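PDB 2DFA: 5-oxoprolinase subunit A from Thermus thermophilus, which probably catalyses the ATP-dependent cleavage of 5-oxoproline to L-glutamate, working as one subunit of a complex with PxpB and PxpC. Local coordinates for residues A[142-147]-A[173-178]; A[164-169]-A[218-223]. All blocks are in the same frame, centred on the assembly; numbering follows the deposited sequence.

Contact 1: A[142-147]-A[173-178]; sequences VVLPGT and SGQLAP
The amide of Q175 and the methyl of T147 lead this contact, with OE1 of Q175 3.6 Å from CG2 of T147 and the two side chains crossing at about a right angle. The same amide faces the backbone of the turn, but loosely: NE2 of Q175 stays 3.9 Å from O of G146, and no hydrogen bond spans the two segments. A bend at chi2 (59°) folds the glutamine toward that turn, and its length lets the amide reach there although CA of Q175 stays 7.6 Å from CA of G146. Beside it, two leucines meet by their methyls, CD1 of L144 4.2 Å from CD1 of L176.

What fixes this surface is the type II turn from L144 to T147. P145 suits its second position, having phi locked near -60°, and G146 accepts the positive phi of the third. With OG1 between the backbone N and the carbonyl carbon (chi1 64°), T147 donates to O of L144 at 2.7 Å, in the carbonyl plane, while CG2, beside the backbone N, meets Q175. The same hydroxyl accepts from N of E150, making T147 the N-cap of helix 148-155; E150 OE1 in turn takes N of G146. Strand 141-143, tight turn and capped helix make a beta-alpha connection, meeting the long loop after strand 160-164, as at the C-terminal mouth of an irregular beta/alpha barrel of the glycoside hydrolase/deacetylase kind.

Contact 2: A[164-169]-A[218-223]; sequences AFPERA and DTLCIH
A164 and L220 pair as parallel neighbours: N of A164 donates to O of T219 (3.0 Å) and N of C221 to O of A164. On their shared face the methyl of A164 leaves room for CD2 of L220, 3.9 Å from CB of A164, and both pack on M199 of helix 189-201. P166 continues this surface, its CG meeting CD1 of I222 at 4.1 Å, side chains about perpendicular. The pairing belongs to the curled parallel sheet of a beta/alpha barrel, covered outside by the helix. On the other side, CB of C221 lies obliquely against the F165 ring, 3.6 Å from CD2; its SG, anti to the backbone N (chi1 177°), makes a sulfur-aromatic contact. P166 and E167 are central in a type I turn, F165 to R168, and a water bridges N of E167 to O of C221. E167, extended beyond CG, reaches the strand: OE2 fits against CA and CG2 of I222 and accepts from N of H223 at 2.7 Å, nearly straight (173°), on the syn side but 21° out of the carboxylate plane. With an alanine here, the H223 amide would probably lose its acceptor and a gap open beside I222.

Contacts 1 and 2 have centres about 11 Å apart and interlock along the chain, since 164-169 falls between the segments of contact 1. The loop after strand 160-164 doubles back on itself: N of A177 probably bonds to O of A169 at 2.9 Å, and NH2 of R168 to O of A177 at 3.0 Å. The side chain of L144 packs on the F165 ring, though 3.2 Å from CD2 of L144 to CE1 of F165 is too short to take at face value; the same ring touches C221 in contact 2. C221 lies near, without touching, D8, H62 and H111, whose donor atoms face one point and might form a vacant metal site.

Contact 1: A[142-147]-A[173-178]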
# COMPACT_ATOMS: atom_id res chain seq x y z
N VAL A 142 15.54 -8.29 21.80
CA VAL A 142 14.67 -9.08 22.67
C VAL A 142 14.38 -10.39 21.95
O VAL A 142 13.96 -10.40 20.79
CB VAL A 142 13.34 -8.32 22.93
CG1 VAL A 142 12.38 -9.19 23.75
CG2 VAL A 142 13.63 -7.03 23.67
N VAL A 143 14.61 -11.50 22.64
CA VAL A 143 14.40 -12.81 22.03
C VAL A 143 13.70 -13.80 22.94
O VAL A 143 13.53 -13.56 24.14
CB VAL A 143 15.75 -13.46 21.62
CG1 VAL A 143 16.62 -12.46 20.89
CG2 VAL A 143 16.47 -13.97 22.86
N LEU A 144 13.28 -14.91 22.35
CA LEU A 144 12.63 -15.99 23.09
C LEU A 144 13.76 -16.93 23.47
O LEU A 144 14.48 -17.43 22.61
CB LEU A 144 11.61 -16.73 22.23
CG LEU A 144 10.14 -16.47 22.54
CD1 LEU A 144 9.27 -17.39 21.68
CD2 LEU A 144 9.88 -16.74 24.02
N PRO A 145 13.94 -17.18 24.78
CA PRO A 145 15.01 -18.07 25.22
C PRO A 145 14.88 -19.51 24.70
O PRO A 145 13.77 -20.03 24.55
CB PRO A 145 14.91 -17.99 26.75
CG PRO A 145 13.44 -17.74 26.97
CD PRO A 145 13.13 -16.71 25.91
N GLY A 146 16.02 -20.12 24.42
CA GLY A 146 16.04 -21.49 23.93
C GLY A 146 15.72 -21.68 22.46
O GLY A 146 15.46 -22.81 22.02
N THR A 147 15.73 -20.60 21.68
CA THR A 147 15.42 -20.69 20.26
C THR A 147 16.64 -20.43 19.38
O THR A 147 17.66 -19.91 19.85
CB THR A 147 14.32 -19.66 19.87
OG1 THR A 147 14.82 -18.33 20.07
CG2 THR A 147 13.08 -19.85 20.73
N SER A 173 9.04 -28.68 28.09
CA SER A 173 10.15 -28.46 27.18
C SER A 173 10.79 -27.09 27.39
O SER A 173 11.94 -26.87 27.01
CB SER A 173 9.68 -28.58 25.73
OG SER A 173 8.72 -27.58 25.44
N GLY A 174 10.05 -26.17 27.99
CA GLY A 174 10.58 -24.84 28.23
C GLY A 174 10.12 -23.84 27.19
O GLY A 174 10.43 -22.65 27.27
N GLN A 175 9.37 -24.33 26.20
CA GLN A 175 8.85 -23.48 25.15
C GLN A 175 7.37 -23.20 25.41
O GLN A 175 6.75 -23.86 26.23
CB GLN A 175 9.03 -24.15 23.79
CG GLN A 175 9.35 -23.19 22.66
CD GLN A 175 10.63 -22.40 22.91
OE1 GLN A 175 10.62 -21.17 22.94
NE2 GLN A 175 11.74 -23.12 23.08
N LEU A 176 6.82 -22.22 24.70
CA LEU A 176 5.43 -21.84 24.87
C LEU A 176 4.46 -22.90 24.34
O LEU A 176 4.73 -23.54 23.33
CB LEU A 176 5.16 -20.51 24.17
CG LEU A 176 5.93 -19.31 24.74
CD1 LEU A 176 5.73 -18.10 23.85
CD2 LEU A 176 5.45 -19.03 26.15
N ALA A 177 3.35 -23.06 25.04
CA ALA A 177 2.34 -24.00 24.58
C ALA A 177 1.63 -23.46 23.33
O ALA A 177 1.37 -22.27 23.19
CB ALA A 177 1.33 -24.18 25.71
N PRO A 178 1.37 -24.38 22.38
CA PRO A 178 0.59 -24.07 21.19
C PRO A 178 -0.68 -23.24 21.48
O PRO A 178 -1.42 -23.47 22.42
CB PRO A 178 0.22 -25.39 20.51
CG PRO A 178 1.51 -26.16 20.81
CD PRO A 178 1.82 -25.76 22.33

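Contact 2: A[164-169]-A[218-223]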
# COMPACT_ATOMS: atom_id res chain seq x y z
N ALA A 164 9.81 -13.27 28.69
CA ALA A 164 8.94 -14.29 29.27
C ALA A 164 7.51 -13.79 29.12
O ALA A 164 7.28 -12.58 29.05
CB ALA A 164 9.28 -14.51 30.75
N PHE A 165 6.56 -14.71 29.07
CA PHE A 165 5.16 -14.35 28.89
C PHE A 165 4.25 -14.83 30.01
O PHE A 165 3.79 -15.97 30.00
CB PHE A 165 4.65 -14.91 27.56
CG PHE A 165 5.51 -14.52 26.38
CD1 PHE A 165 6.73 -15.14 26.17
CD2 PHE A 165 5.09 -13.53 25.50
CE1 PHE A 165 7.54 -14.77 25.09
CE2 PHE A 165 5.89 -13.15 24.42
CZ PHE A 165 7.11 -13.78 24.22
N PRO A 166 3.96 -13.96 30.98
CA PRO A 166 3.08 -14.35 32.09
C PRO A 166 1.66 -14.73 31.65
O PRO A 166 0.94 -15.39 32.38
CB PRO A 166 3.11 -13.12 33.00
CG PRO A 166 3.38 -11.99 32.05
CD PRO A 166 4.44 -12.58 31.15
N GLU A 167 1.28 -14.32 30.44
CA GLU A 167 -0.06 -14.62 29.93
C GLU A 167 -0.14 -15.88 29.08
O GLU A 167 -1.22 -16.27 28.64
CB GLU A 167 -0.59 -13.45 29.11
CG GLU A 167 -0.73 -12.15 29.89
CD GLU A 167 -1.29 -11.04 29.02
OE1 GLU A 167 -2.49 -11.09 28.68
OE2 GLU A 167 -0.52 -10.12 28.66
N ARG A 168 1.00 -16.52 28.83
CA ARG A 168 1.03 -17.73 28.02
C ARG A 168 1.48 -18.94 28.82
O ARG A 168 2.36 -18.83 29.67
CB ARG A 168 1.97 -17.54 26.82
CG ARG A 168 1.50 -16.48 25.83
CD ARG A 168 0.20 -16.91 25.16
NE ARG A 168 0.38 -18.13 24.37
CZ ARG A 168 1.13 -18.21 23.28
NH1 ARG A 168 1.77 -17.14 22.83
NH2 ARG A 168 1.24 -19.37 22.63
N ALA A 169 0.86 -20.09 28.55
CA ALA A 169 1.22 -21.31 29.26
C ALA A 169 2.51 -21.86 28.68
O ALA A 169 2.80 -21.69 27.49
CB ALA A 169 0.11 -22.34 29.13
N ASP A 218 14.09 -11.23 31.71
CA ASP A 218 14.73 -9.92 31.75
C ASP A 218 13.58 -8.95 31.52
O ASP A 218 13.55 -7.84 32.05
CB ASP A 218 15.77 -9.77 30.64
CG ASP A 218 16.98 -10.67 30.84
OD1 ASP A 218 17.38 -10.87 32.01
OD2 ASP A 218 17.54 -11.16 29.84
N THR A 219 12.61 -9.39 30.72
CA THR A 219 11.44 -8.58 30.42
C THR A 219 10.20 -9.47 30.33
O THR A 219 10.29 -10.63 29.92
CB THR A 219 11.62 -7.79 29.09
OG1 THR A 219 10.48 -6.95 28.86
CG2 THR A 219 11.78 -8.75 27.92
N LEU A 220 9.06 -8.92 30.73
CA LEU A 220 7.79 -9.63 30.69
C LEU A 220 6.88 -8.99 29.65
O LEU A 220 6.60 -7.79 29.72
CB LEU A 220 7.11 -9.56 32.06
CG LEU A 220 7.83 -10.20 33.25
CD1 LEU A 220 7.05 -9.91 34.53
CD2 LEU A 220 7.95 -11.70 33.03
N CYS A 221 6.42 -9.78 28.68
CA CYS A 221 5.55 -9.26 27.64
C CYS A 221 4.08 -9.25 28.04
O CYS A 221 3.58 -10.22 28.60
CB CYS A 221 5.70 -10.07 26.35
SG CYS A 221 4.59 -9.56 25.01
N ILE A 222 3.40 -8.15 27.74
CA ILE A 222 1.98 -8.00 28.05
C ILE A 222 1.22 -7.78 26.75
O ILE A 222 1.63 -6.99 25.90
CB ILE A 222 1.73 -6.78 28.96
CG1 ILE A 222 2.58 -6.89 30.23
CG2 ILE A 222 0.25 -6.70 29.30
CD1 ILE A 222 2.40 -8.19 30.99
N HIS A 223 0.10 -8.50 26.59
CA HIS A 223 -0.72 -8.38 25.39
C HIS A 223 -1.03 -6.93 25.04
O HIS A 223 -0.91 -6.51 23.89
CB HIS A 223 -2.03 -9.15 25.58
CG HIS A 223 -2.03 -10.52 24.97
ND1 HIS A 223 -1.03 -11.44 25.21
CD2 HIS A 223 -2.91 -11.13 24.14
CE1 HIS A 223 -1.29 -12.55 24.55
NE2 HIS A 223 -2.42 -12.39 23.89
O HOH W 1 2.36 -12.53 28.46